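Local coordinates for protein cellulosomal scaffoldin (Bacteroides cellulosolvens, PDB 1TYJ) that probably binds dockerin modules through this type-II cohesin domain, and so helps to assemble the cellulosome on the scaffoldin, at residues Val3-Asp8 with Val162-Ile167; Ile37-Thr42 with His79-Gly84; Asn72-Ser77 with Leu91-Ser96. All blocks are in the same frame, centred on the assembly; numbering follows the deposited sequence.

Contact 1 (Val3-Asp8 with Val162-Ile167); sequences VLTAID and VQPGLI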
ATOM      1  N   VAL A   3       0.360   7.232  -7.549  1.00 17.13           N
ATOM      2  CA  VAL A   3       0.236   6.550  -6.258  1.00 17.68           C
ATOM      3  C   VAL A   3       0.978   7.458  -5.299  1.00 18.94           C
ATOM      4  O   VAL A   3       2.105   7.913  -5.594  1.00 18.47           O
ATOM      5  CB  VAL A   3       0.896   5.157  -6.306  1.00 17.68           C
ATOM      6  CG1 VAL A   3       0.957   4.556  -4.889  1.00 17.54           C
ATOM      7  CG2 VAL A   3       0.155   4.250  -7.281  1.00 17.23           C
ATOM      8  N   LEU A   4       0.356   7.777  -4.166  1.00 18.98           N
ATOM      9  CA  LEU A   4       1.040   8.650  -3.218  1.00 19.58           C
ATOM     10  C   LEU A   4       0.598   8.345  -1.811  1.00 19.06           C
ATOM     11  O   LEU A   4      -0.417   7.655  -1.613  1.00 19.11           O
ATOM     12  CB  LEU A   4       0.807  10.116  -3.563  1.00 20.60           C
ATOM     13  CG  LEU A   4      -0.592  10.682  -3.341  1.00 22.06           C
ATOM     14  CD1 LEU A   4      -0.563  12.205  -3.568  1.00 25.53           C
ATOM     15  CD2 LEU A   4      -1.641  10.074  -4.229  1.00 25.20           C
ATOM     16  N   THR A   5       1.363   8.839  -0.843  1.00 17.35           N
ATOM     17  CA  THR A   5       1.156   8.417   0.557  1.00 17.42           C
ATOM     18  C   THR A   5       1.126   9.549   1.550  1.00 17.82           C
ATOM     19  O   THR A   5       1.537  10.671   1.244  1.00 19.14           O
ATOM     20  CB  THR A   5       2.231   7.385   0.995  1.00 17.02           C
ATOM     21  OG1 THR A   5       3.544   7.998   1.078  1.00 17.45           O
ATOM     22  CG2 THR A   5       2.279   6.225   0.003  1.00 17.16           C
ATOM     23  N   ALA A   6       0.644   9.230   2.750  1.00 16.78           N
ATOM     24  CA  ALA A   6       0.622  10.189   3.864  1.00 16.88           C
ATOM     25  C   ALA A   6       1.067   9.435   5.091  1.00 17.16           C
ATOM     26  O   ALA A   6       0.738   8.241   5.267  1.00 17.14           O
ATOM     27  CB  ALA A   6      -0.775  10.737   4.090  1.00 17.99           C
ATOM     28  N   ILE A   7       1.827  10.140   5.926  1.00 17.84           N
ATOM     29  CA  ILE A   7       2.308   9.611   7.209  1.00 18.32           C
ATOM     30  C   ILE A   7       1.575  10.349   8.337  1.00 18.49           C
ATOM     31  O   ILE A   7       1.522  11.582   8.342  1.00 19.21           O
ATOM     32  CB  ILE A   7       3.849   9.782   7.315  1.00 18.06           C
ATOM     33  CG1 ILE A   7       4.529   8.945   6.236  1.00 18.42           C
ATOM     34  CG2 ILE A   7       4.330   9.395   8.708  1.00 21.78           C
ATOM     35  CD1 ILE A   7       6.048   9.179   6.144  1.00 20.08           C
ATOM     36  N   ASP A   8       0.997   9.609   9.294  1.00 18.08           N
ATOM     37  CA  ASP A   8       0.169  10.276  10.324  1.00 20.30           C
ATOM     38  C   ASP A   8       1.000  11.073  11.299  1.00 21.79           C
ATOM     39  O   ASP A   8       0.654  12.221  11.604  1.00 22.40           O
ATOM     40  CB  ASP A   8      -0.793   9.323  11.048  1.00 19.25           C
ATOM     41  CG  ASP A   8      -0.112   8.091  11.673  1.00 21.06           C
ATOM     42  OD1 ASP A   8       1.098   7.845  11.502  1.00 21.24           O
ATOM     43  OD2 ASP A   8      -0.865   7.344  12.350  1.00 24.79           O
ATOM     44  N   VAL A 162       4.842   8.270  -6.175  1.00 19.48           N
ATOM     45  CA  VAL A 162       5.525   9.217  -5.292  1.00 20.28           C
ATOM     46  C   VAL A 162       5.986   8.471  -4.051  1.00 19.60           C
ATOM     47  O   VAL A 162       5.174   7.973  -3.286  1.00 20.01           O
ATOM     48  CB  VAL A 162       4.646  10.395  -4.915  1.00 20.26           C
ATOM     49  CG1 VAL A 162       5.453  11.452  -4.060  1.00 25.45           C
ATOM     50  CG2 VAL A 162       4.056  11.048  -6.215  1.00 19.60           C
ATOM     51  N   GLN A 163       7.293   8.367  -3.866  1.00 19.23           N
ATOM     52  CA  GLN A 163       7.836   7.520  -2.777  1.00 18.32           C
ATOM     53  C   GLN A 163       7.525   8.134  -1.410  1.00 18.27           C
ATOM     54  O   GLN A 163       7.521   9.356  -1.275  1.00 19.21           O
ATOM     55  CB  GLN A 163       9.371   7.353  -2.972  1.00 18.93           C
ATOM     56  CG  GLN A 163       9.781   6.518  -4.213  1.00 19.87           C
ATOM     57  CD  GLN A 163       9.371   5.039  -4.107  1.00 21.04           C
ATOM     58  OE1 GLN A 163       9.143   4.507  -2.993  1.00 23.50           O
ATOM     59  NE2 GLN A 163       9.267   4.376  -5.252  1.00 20.77           N
ATOM     60  N   PRO A 164       7.255   7.294  -0.384  1.00 17.25           N
ATOM     61  CA  PRO A 164       7.001   7.823   0.952  1.00 16.67           C
ATOM     62  C   PRO A 164       8.116   8.696   1.530  1.00 16.87           C
ATOM     63  O   PRO A 164       9.328   8.573   1.159  1.00 18.28           O
ATOM     64  CB  PRO A 164       6.859   6.567   1.808  1.00 16.55           C
ATOM     65  CG  PRO A 164       6.307   5.507   0.814  1.00 16.58           C
ATOM     66  CD  PRO A 164       7.119   5.829  -0.449  1.00 17.70           C
ATOM     67  N   GLY A 165       7.707   9.575   2.428  1.00 16.79           N
ATOM     68  CA  GLY A 165       8.676  10.419   3.133  1.00 17.81           C
ATOM     69  C   GLY A 165       9.308   9.775   4.356  1.00 17.75           C
ATOM     70  O   GLY A 165       9.210   8.546   4.583  1.00 17.00           O
ATOM     71  N   LEU A 166      10.009  10.620   5.118  1.00 17.68           N
ATOM     72  CA  LEU A 166      10.804  10.137   6.233  1.00 17.38           C
ATOM     73  C   LEU A 166      10.076  10.167   7.575  1.00 17.73           C
ATOM     74  O   LEU A 166       9.110  10.915   7.777  1.00 19.03           O
ATOM     75  CB  LEU A 166      12.064  11.008   6.369  1.00 17.49           C
ATOM     76  CG  LEU A 166      12.925  11.249   5.134  1.00 20.72           C
ATOM     77  CD1 LEU A 166      14.302  11.808   5.586  1.00 20.49           C
ATOM     78  CD2 LEU A 166      13.111  10.116   4.226  1.00 23.01           C
ATOM     79  N   ILE A 167      10.585   9.360   8.498  1.00 17.84           N
ATOM     80  CA  ILE A 167      10.213   9.457   9.893  1.00 18.57           C
ATOM     81  C   ILE A 167      11.492   9.763  10.693  1.00 18.67           C
ATOM     82  O   ILE A 167      12.623   9.480  10.247  1.00 18.96           O
ATOM     83  CB  ILE A 167       9.529   8.146  10.411  1.00 18.51           C
ATOM     84  CG1 ILE A 167      10.431   6.924  10.186  1.00 17.86           C
ATOM     85  CG2 ILE A 167       8.146   8.003   9.733  1.00 19.15           C
ATOM     86  CD1 ILE A 167       9.988   5.636  10.964  1.00 19.60           C
TER
HETATM   87  O   HOH W   1       4.195   9.383  -1.111  1.00 21.70           O
HETATM   88  O   HOH W   2       4.869   9.853   2.777  1.00 22.93           O
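I7, V162 and T5 carry most of the buried surface between 3-8 and 162-167, each by different means. With CG1 anti to the carbonyl carbon (chi1 -64°) and the chain extended beyond it (chi2 173°), I7 CD1 reaches the opposite backbone, 3.6 Å from G165 O, while I7 CG2 meets I167 CG2 at 4.2 Å, the two side chains crossing at about a right angle. V162 makes the one direct backbone hydrogen bond: V162 N donates to V3 O at 2.8 Å, with an angle of 169° at the hydrogen. Its CB lies 3.6 Å from the same V3 O and 4.1 Å from L4 CB. In this cohesin beta sandwich, strand 2-7 pairs with 17-25 in one sheet and runs parallel to 160-161. The later chain then changes sheets, so that 166-169 lies against 126-131, with G165 and I167 bonded to L128 and I126. Two waters fill in between T5 and the parting chain. T5 OG1 hydrogen-bonds to both; the first, 2.7 Å from T5 OG1, also accepts from T5 N and donates to V162 O, and the second accepts from G165 N. The same T5 OG1 rests 3.5 Å from P164 CA and also lies near CB and CG of the proline ring.

Contact 2 (Ile37-Thr42 with His79-Gly84); sequences IKYNTT and HNLSQG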
ATOM      1  N   ILE A  37       6.343  -3.518  -1.427  1.00 16.35           N
ATOM      2  CA  ILE A  37       6.858  -2.422  -0.560  1.00 16.52           C
ATOM      3  C   ILE A  37       7.980  -2.913   0.321  1.00 16.78           C
ATOM      4  O   ILE A  37       7.884  -3.971   0.946  1.00 17.82           O
ATOM      5  CB  ILE A  37       5.720  -1.823   0.308  0.67 14.57           C
ATOM      6  CG1 ILE A  37       4.635  -1.234  -0.590  1.00 16.43           C
ATOM      7  CG2 ILE A  37       6.275  -0.817   1.352  1.00 16.79           C
ATOM      8  CD1 ILE A  37       3.393  -0.694   0.183  1.00 17.27           C
ATOM      9  N   LYS A  38       9.076  -2.159   0.359  1.00 17.13           N
ATOM     10  CA  LYS A  38      10.221  -2.570   1.173  1.00 17.53           C
ATOM     11  C   LYS A  38      10.293  -1.659   2.386  1.00 17.45           C
ATOM     12  O   LYS A  38       9.996  -0.468   2.301  1.00 18.73           O
ATOM     13  CB  LYS A  38      11.491  -2.483   0.306  1.00 18.65           C
ATOM     14  CG  LYS A  38      12.789  -2.727   1.013  0.50 19.10           C
ATOM     15  CD  LYS A  38      13.264  -4.128   0.733  0.50 22.23           C
ATOM     16  CE  LYS A  38      14.294  -4.574   1.744  0.50 22.41           C
ATOM     17  NZ  LYS A  38      13.838  -4.474   3.153  0.50 16.99           N
ATOM     18  N   TYR A  39      10.651  -2.215   3.535  1.00 17.28           N
ATOM     19  CA  TYR A  39      10.867  -1.399   4.717  1.00 16.98           C
ATOM     20  C   TYR A  39      12.098  -1.925   5.432  1.00 16.95           C
ATOM     21  O   TYR A  39      12.596  -3.018   5.123  1.00 18.37           O
ATOM     22  CB  TYR A  39       9.614  -1.419   5.646  1.00 16.09           C
ATOM     23  CG  TYR A  39       9.334  -2.818   6.213  1.00 17.09           C
ATOM     24  CD1 TYR A  39       9.805  -3.167   7.480  1.00 18.38           C
ATOM     25  CD2 TYR A  39       8.601  -3.786   5.468  1.00 16.54           C
ATOM     26  CE1 TYR A  39       9.610  -4.450   8.007  1.00 15.74           C
ATOM     27  CE2 TYR A  39       8.427  -5.050   5.951  1.00 17.64           C
ATOM     28  CZ  TYR A  39       8.903  -5.375   7.235  1.00 17.50           C
ATOM     29  OH  TYR A  39       8.713  -6.630   7.734  1.00 17.86           O
ATOM     30  N   ASN A  40      12.599  -1.133   6.373  1.00 17.19           N
ATOM     31  CA  ASN A  40      13.816  -1.495   7.090  1.00 18.26           C
ATOM     32  C   ASN A  40      13.503  -2.287   8.356  1.00 18.10           C
ATOM     33  O   ASN A  40      13.010  -1.726   9.323  1.00 18.62           O
ATOM     34  CB  ASN A  40      14.628  -0.240   7.428  1.00 18.49           C
ATOM     35  CG  ASN A  40      15.994  -0.574   7.982  1.00 17.98           C
ATOM     36  OD1 ASN A  40      16.202  -1.652   8.562  1.00 21.14           O
ATOM     37  ND2 ASN A  40      16.977   0.337   7.759  1.00 23.16           N
ATOM     38  N   THR A  41      13.810  -3.595   8.341  1.00 18.63           N
ATOM     39  CA  THR A  41      13.491  -4.477   9.477  1.00 19.15           C
ATOM     40  C   THR A  41      14.274  -4.173  10.764  1.00 19.55           C
ATOM     41  O   THR A  41      13.927  -4.671  11.834  1.00 19.94           O
ATOM     42  CB  THR A  41      13.725  -5.975   9.130  1.00 19.04           C
ATOM     43  OG1 THR A  41      15.117  -6.197   8.876  1.00 22.16           O
ATOM     44  CG2 THR A  41      12.902  -6.410   7.926  1.00 20.36           C
ATOM     45  N   THR A  42      15.325  -3.365  10.673  1.00 19.35           N
ATOM     46  CA  THR A  42      16.065  -2.939  11.864  1.00 19.92           C
ATOM     47  C   THR A  42      15.208  -2.014  12.732  1.00 18.94           C
ATOM     48  O   THR A  42      15.301  -2.058  13.960  1.00 20.10           O
ATOM     49  CB  THR A  42      17.356  -2.231  11.439  1.00 19.98           C
ATOM     50  OG1 THR A  42      18.157  -3.164  10.707  1.00 22.37           O
ATOM     51  CG2 THR A  42      18.165  -1.686  12.642  1.00 21.27           C
ATOM     52  N   HIS A  79       3.779 -11.901   2.045  1.00 17.13           N
ATOM     53  CA  HIS A  79       4.988 -11.097   2.342  1.00 17.78           C
ATOM     54  C   HIS A  79       6.246 -11.945   2.472  1.00 19.94           C
ATOM     55  O   HIS A  79       6.210 -13.182   2.458  1.00 21.13           O
ATOM     56  CB  HIS A  79       4.759 -10.316   3.632  1.00 18.22           C
ATOM     57  CG  HIS A  79       3.436  -9.596   3.656  1.00 17.02           C
ATOM     58  ND1 HIS A  79       2.526  -9.694   4.696  1.00 19.98           N
ATOM     59  CD2 HIS A  79       2.883  -8.747   2.746  1.00 13.11           C
ATOM     60  CE1 HIS A  79       1.474  -8.927   4.427  1.00 13.20           C
ATOM     61  NE2 HIS A  79       1.654  -8.371   3.237  1.00 18.67           N
ATOM     62  N   ASN A  80       7.363 -11.239   2.605  1.00 19.73           N
ATOM     63  CA  ASN A  80       8.570 -11.859   3.101  1.00 20.92           C
ATOM     64  C   ASN A  80       9.133 -10.951   4.176  1.00 21.02           C
ATOM     65  O   ASN A  80      10.020 -10.128   3.919  1.00 20.89           O
ATOM     66  CB  ASN A  80       9.553 -12.118   1.973  1.00 22.18           C
ATOM     67  CG  ASN A  80      10.733 -12.923   2.435  1.00 25.00           C
ATOM     68  OD1 ASN A  80      10.949 -13.100   3.629  1.00 27.01           O
ATOM     69  ND2 ASN A  80      11.534 -13.385   1.495  1.00 29.35           N
ATOM     70  N   LEU A  81       8.563 -11.035   5.383  1.00 20.71           N
ATOM     71  CA  LEU A  81       8.935 -10.087   6.420  1.00 21.51           C
ATOM     72  C   LEU A  81      10.394 -10.229   6.824  1.00 22.46           C
ATOM     73  O   LEU A  81      11.007  -9.256   7.275  1.00 22.73           O
ATOM     74  CB  LEU A  81       8.054 -10.199   7.659  1.00 21.30           C
ATOM     75  CG  LEU A  81       6.543 -10.076   7.391  1.00 21.97           C
ATOM     76  CD1 LEU A  81       5.752 -10.468   8.616  1.00 24.61           C
ATOM     77  CD2 LEU A  81       6.177  -8.673   6.901  1.00 25.75           C
ATOM     78  N   SER A  82      10.950 -11.422   6.639  1.00 23.42           N
ATOM     79  CA  SER A  82      12.334 -11.626   7.031  1.00 24.26           C
ATOM     80  C   SER A  82      13.242 -10.738   6.184  1.00 25.24           C
ATOM     81  O   SER A  82      14.320 -10.351   6.652  1.00 27.18           O
ATOM     82  CB  SER A  82      12.769 -13.097   6.891  1.00 25.82           C
ATOM     83  OG  SER A  82      12.827 -13.511   5.547  1.00 29.00           O
ATOM     84  N   GLN A  83      12.797 -10.414   4.970  1.00 24.39           N
ATOM     85  CA  GLN A  83      13.569  -9.595   4.013  1.00 23.65           C
ATOM     86  C   GLN A  83      13.000  -8.181   3.917  1.00 22.95           C
ATOM     87  O   GLN A  83      13.419  -7.384   3.070  1.00 21.62           O
ATOM     88  CB  GLN A  83      13.586 -10.258   2.638  1.00 25.95           C
ATOM     89  CG  GLN A  83      14.318 -11.604   2.679  1.00 28.75           C
ATOM     90  CD  GLN A  83      14.477 -12.272   1.325  1.00 38.16           C
ATOM     91  OE1 GLN A  83      14.133 -11.699   0.277  1.00 41.69           O
ATOM     92  NE2 GLN A  83      15.013 -13.502   1.330  1.00 38.83           N
ATOM     93  N   GLY A  84      12.068  -7.877   4.813  1.00 21.02           N
ATOM     94  CA  GLY A  84      11.428  -6.571   4.868  1.00 20.02           C
ATOM     95  C   GLY A  84      10.646  -6.280   3.608  1.00 19.33           C
ATOM     96  O   GLY A  84      10.683  -5.138   3.091  1.00 18.65           O
TER
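This is a contact between a strand and a loop: residues 38-41, close to the end of strand 30-38, meet G84, the last residue of the loop between strands 73-77 and 85-92. The backbone bond from Y39 N to G84 O (3.0 Å) fixes the junction. G84 also packs over one face of the Y39 ring, its CA 3.9 Å from the centroid and 25° off the ring normal, a CH-pi contact displaced toward the rim. At the edge of the same ring, near its plane, L81 CD2 approaches Y39 OH at 3.4 Å. Y39 CG sits between the backbone N and the carbonyl carbon (chi1 64°), which turns the ring to G84 and L81. In the beta sandwich this ring belongs to the interior, meeting F115 and packing on L44, P46 and L86.

Residues 81-83 form a short 3-10 turn, tied by backbone bonds from Q83 N to N80 O and from G84 N to L81 O, and it leaves the carbonyls of Q83 and G84 facing K38. In the conformer described, one of two modelled, K38 bends at chi2 and chi4, and NZ donates to Q83 O at 2.9 Å, to G84 O at 3.2 Å and to Y39 O. It reaches G84 O from above the carbonyl plane, on the face opposite to Y39 N; this threefold grip may be occupied only part of the time. T41 adds an apolar touch, its CG2 3.4 Å from G84 CA. T42 N bonds N40 OD1 in an Asx turn. A CB on G84, whose phi is +63°, would clash with Y39 O and K38 NZ and sit tight against T41 CG2.

Contact 3 (Asn72-Ser77 with Leu91-Ser96); sequences NATDMS and LYMNLS. With EDO (1,2-ethanediol), chain E.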
ATOM      1  N   ASN A  72     -17.483  -8.062  -5.656  1.00 19.33           N
ATOM      2  CA  ASN A  72     -16.684  -9.264  -5.433  1.00 20.28           C
ATOM      3  C   ASN A  72     -15.200  -8.933  -5.351  1.00 19.54           C
ATOM      4  O   ASN A  72     -14.400  -9.412  -6.144  1.00 19.91           O
ATOM      5  CB  ASN A  72     -16.975 -10.319  -6.514  1.00 20.90           C
ATOM      6  CG  ASN A  72     -18.424 -10.788  -6.484  1.00 24.81           C
ATOM      7  OD1 ASN A  72     -19.248 -10.346  -7.286  1.00 31.34           O
ATOM      8  ND2 ASN A  72     -18.741 -11.654  -5.545  1.00 29.00           N
ATOM      9  N   ALA A  73     -14.840  -8.072  -4.406  1.00 20.02           N
ATOM     10  CA  ALA A  73     -13.407  -7.731  -4.193  1.00 19.06           C
ATOM     11  C   ALA A  73     -12.678  -8.945  -3.658  1.00 18.99           C
ATOM     12  O   ALA A  73     -13.274  -9.814  -2.944  1.00 21.81           O
ATOM     13  CB  ALA A  73     -13.257  -6.554  -3.249  1.00 19.42           C
ATOM     14  N   THR A  74     -11.416  -9.066  -4.058  1.00 19.30           N
ATOM     15  CA  THR A  74     -10.592 -10.162  -3.563  1.00 18.65           C
ATOM     16  C   THR A  74      -9.242  -9.570  -3.121  1.00 17.90           C
ATOM     17  O   THR A  74      -8.739  -8.681  -3.770  1.00 19.13           O
ATOM     18  CB  THR A  74     -10.460 -11.263  -4.621  1.00 19.88           C
ATOM     19  OG1 THR A  74      -9.849 -12.406  -4.025  1.00 24.26           O
ATOM     20  CG2 THR A  74      -9.606 -10.817  -5.800  1.00 19.95           C
ATOM     21  N   ASP A  75      -8.700 -10.087  -2.025  1.00 16.62           N
ATOM     22  CA  ASP A  75      -7.451  -9.625  -1.410  1.00 16.70           C
ATOM     23  C   ASP A  75      -6.356 -10.675  -1.649  1.00 17.09           C
ATOM     24  O   ASP A  75      -6.643 -11.868  -1.785  1.00 18.09           O
ATOM     25  CB  ASP A  75      -7.590  -9.546   0.128  1.00 17.55           C
ATOM     26  CG  ASP A  75      -8.448  -8.407   0.606  1.00 17.95           C
ATOM     27  OD1 ASP A  75      -8.768  -7.499  -0.178  1.00 21.67           O
ATOM     28  OD2 ASP A  75      -8.808  -8.446   1.799  1.00 19.97           O
ATOM     29  N   MET A  76      -5.103 -10.222  -1.670  1.00 16.34           N
ATOM     30  CA  MET A  76      -3.914 -11.079  -1.718  1.00 16.95           C
ATOM     31  C   MET A  76      -2.925 -10.464  -0.758  1.00 14.88           C
ATOM     32  O   MET A  76      -2.767  -9.258  -0.749  1.00 14.23           O
ATOM     33  CB  MET A  76      -3.331 -11.120  -3.164  1.00 18.36           C
ATOM     34  CG  MET A  76      -2.050 -10.312  -3.399  0.50 19.01           C
ATOM     35  SD  MET A  76      -0.520 -11.093  -2.724  0.50 14.51           S
ATOM     36  CE  MET A  76       0.601 -10.275  -3.850  0.50 19.09           C
ATOM     37  N   SER A  77      -2.276 -11.285   0.069  1.00 15.18           N
ATOM     38  CA  SER A  77      -1.205 -10.800   0.968  1.00 15.06           C
ATOM     39  C   SER A  77      -0.245 -11.941   1.217  1.00 15.95           C
ATOM     40  O   SER A  77      -0.635 -12.970   1.782  1.00 16.69           O
ATOM     41  CB  SER A  77      -1.742 -10.178   2.285  1.00 15.70           C
ATOM     42  OG  SER A  77      -2.776 -10.974   2.913  1.00 17.03           O
ATOM     43  N   LEU A  91      -8.551  -6.268  -5.547  1.00 15.38           N
ATOM     44  CA  LEU A  91      -9.190  -5.938  -6.835  1.00 16.91           C
ATOM     45  C   LEU A  91     -10.646  -6.356  -6.870  1.00 17.23           C
ATOM     46  O   LEU A  91     -11.060  -7.274  -6.167  1.00 16.50           O
ATOM     47  CB  LEU A  91      -8.424  -6.555  -7.991  1.00 18.92           C
ATOM     48  CG  LEU A  91      -8.325  -8.060  -7.979  1.00 22.17           C
ATOM     49  CD1 LEU A  91      -9.477  -8.764  -8.680  1.00 25.24           C
ATOM     50  CD2 LEU A  91      -6.991  -8.433  -8.654  1.00 27.06           C
ATOM     51  N   TYR A  92     -11.415  -5.655  -7.696  1.00 16.57           N
ATOM     52  CA  TYR A  92     -12.779  -6.060  -7.908  1.00 16.69           C
ATOM     53  C   TYR A  92     -12.781  -7.151  -8.965  1.00 17.48           C
ATOM     54  O   TYR A  92     -12.254  -6.947 -10.074  1.00 18.85           O
ATOM     55  CB  TYR A  92     -13.559  -4.888  -8.448  1.00 17.35           C
ATOM     56  CG  TYR A  92     -13.944  -3.796  -7.490  1.00 16.62           C
ATOM     57  CD1 TYR A  92     -13.865  -2.470  -7.888  1.00 15.80           C
ATOM     58  CD2 TYR A  92     -14.399  -4.097  -6.193  1.00 14.94           C
ATOM     59  CE1 TYR A  92     -14.303  -1.424  -7.022  1.00 17.84           C
ATOM     60  CE2 TYR A  92     -14.833  -3.054  -5.304  1.00 16.18           C
ATOM     61  CZ  TYR A  92     -14.747  -1.725  -5.751  1.00 17.64           C
ATOM     62  OH  TYR A  92     -15.146  -0.668  -4.976  1.00 19.19           O
ATOM     63  N   MET A  93     -13.386  -8.293  -8.654  1.00 17.90           N
ATOM     64  CA  MET A  93     -13.462  -9.379  -9.683  1.00 18.73           C
ATOM     65  C   MET A  93     -14.676  -9.185 -10.607  1.00 18.31           C
ATOM     66  O   MET A  93     -14.619  -9.518 -11.795  1.00 19.09           O
ATOM     67  CB  MET A  93     -13.501 -10.758  -9.032  1.00 18.57           C
ATOM     68  CG  MET A  93     -12.258 -11.099  -8.236  1.00 19.99           C
ATOM     69  SD  MET A  93     -12.255 -12.833  -7.658  1.00 23.93           S
ATOM     70  CE  MET A  93     -13.512 -12.711  -6.414  1.00 20.02           C
ATOM     71  N   ASN A  94     -15.776  -8.664 -10.052  1.00 18.31           N
ATOM     72  CA  ASN A  94     -17.001  -8.493 -10.829  1.00 17.81           C
ATOM     73  C   ASN A  94     -16.959  -7.113 -11.497  1.00 18.83           C
ATOM     74  O   ASN A  94     -17.601  -6.165 -11.073  1.00 19.08           O
ATOM     75  CB  ASN A  94     -18.239  -8.672  -9.962  1.00 18.44           C
ATOM     76  CG  ASN A  94     -19.485  -8.895 -10.799  1.00 19.16           C
ATOM     77  OD1 ASN A  94     -19.561  -8.456 -11.955  1.00 20.54           O
ATOM     78  ND2 ASN A  94     -20.442  -9.621 -10.241  1.00 22.10           N
ATOM     79  N   LEU A  95     -16.140  -6.998 -12.529  1.00 17.57           N
ATOM     80  CA  LEU A  95     -15.974  -5.712 -13.214  1.00 18.41           C
ATOM     81  C   LEU A  95     -17.254  -5.276 -13.913  1.00 19.11           C
ATOM     82  O   LEU A  95     -17.523  -4.058 -14.029  1.00 20.20           O
ATOM     83  CB  LEU A  95     -14.841  -5.760 -14.218  1.00 18.71           C
ATOM     84  CG  LEU A  95     -13.433  -5.972 -13.640  1.00 17.13           C
ATOM     85  CD1 LEU A  95     -12.376  -6.038 -14.795  1.00 17.67           C
ATOM     86  CD2 LEU A  95     -13.070  -4.929 -12.534  1.00 18.87           C
ATOM     87  N   SER A  96     -18.040  -6.245 -14.392  1.00 19.48           N
ATOM     88  CA  SER A  96     -19.288  -5.881 -15.084  1.00 20.33           C
ATOM     89  C   SER A  96     -20.224  -5.189 -14.082  1.00 20.97           C
ATOM     90  O   SER A  96     -20.851  -4.164 -14.418  1.00 22.71           O
ATOM     91  CB  SER A  96     -19.950  -7.109 -15.746  1.00 20.83           C
ATOM     92  OG  SER A  96     -20.589  -7.897 -14.787  0.50 21.31           O
TER
HETATM   93  C1  EDO E 175     -18.858  -8.337  -2.050  1.00 32.34           C
HETATM   94  O1  EDO E 175     -19.361  -8.209  -3.371  1.00 27.51           O
HETATM   95  C2  EDO E 175     -17.361  -8.510  -2.118  1.00 32.66           C
HETATM   96  O2  EDO E 175     -16.667  -7.261  -2.310  1.00 31.17           O
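Two nearly coplanar amides, those of N72 and N94, with planes 19° apart, meet through N94 ND2 and N72 OD1 in a long hydrogen bond of 3.3 Å that lies in the amide plane of N94. The third flat group, the ring of Y92, receives A73 CB obliquely, 4.0 Å from Y92 CD2; F71 meets this ring edge-to-face and Y98 meets it with planes at about 60°, while Y92 OH bonds E105 and G69. These groups flank the antiparallel hairpin of strands 73-77 and 85-92. T74 and L91 form a hydrogen-bonded pair, T74 N to L91 O at 2.8 Å and L91 N to T74 O at 3.0 Å, and A73 and Y92 form the next, non-hydrogen-bonded one. Past the ladder, M93 N donates to N72 O at 2.9 Å, from above the carbonyl plane. On the sheet face of T74 and L91, T74 CG2 lies 3.5 Å from L91 CD1. M93 crosses T74 at about a right angle: M93 CG lies 3.6 Å from T74 CG2, and the bend at chi3 (-72°) brings M93 CE back to T74 CB, 3.8 Å away. N94 is the N-cap of helix 95-100, its OD1 accepting from A97 N. Replacing N94 by an alanine would probably strip the cap from A97 N and leave N72 OD1 without its amide donor, freeing the N72 side chain to turn. The backbone N atoms of N72 and A73 donate to the two oxygens of a 1,2-ethanediol, probably from the crystallisation liquor, which implies an outer hairpin edge whose amides are accessible to small polar molecules.

Contacts 1 and 2 are partly buried, whereas contact 3 lies at the surface, on the other side of the chain's centre from contact 1, with about 25 Å between their centres. All three reach one sheet of the sandwich, but only contacts 2 and 3 share a hairpin: 79-84 belongs to the loop that joins its two strands, and 72-77 with 91-96 make its open end, the two contacts about 26 Å apart between centres. Contact 1 instead brings together the two ends of the chain and links the sheets. Chemistry follows place: water bridges mark the parting chains of contact 1, a lysine ammonium among carbonyls and a buried tyrosine ring mark contact 2, and side-chain amides beside a regular ladder mark contact 3.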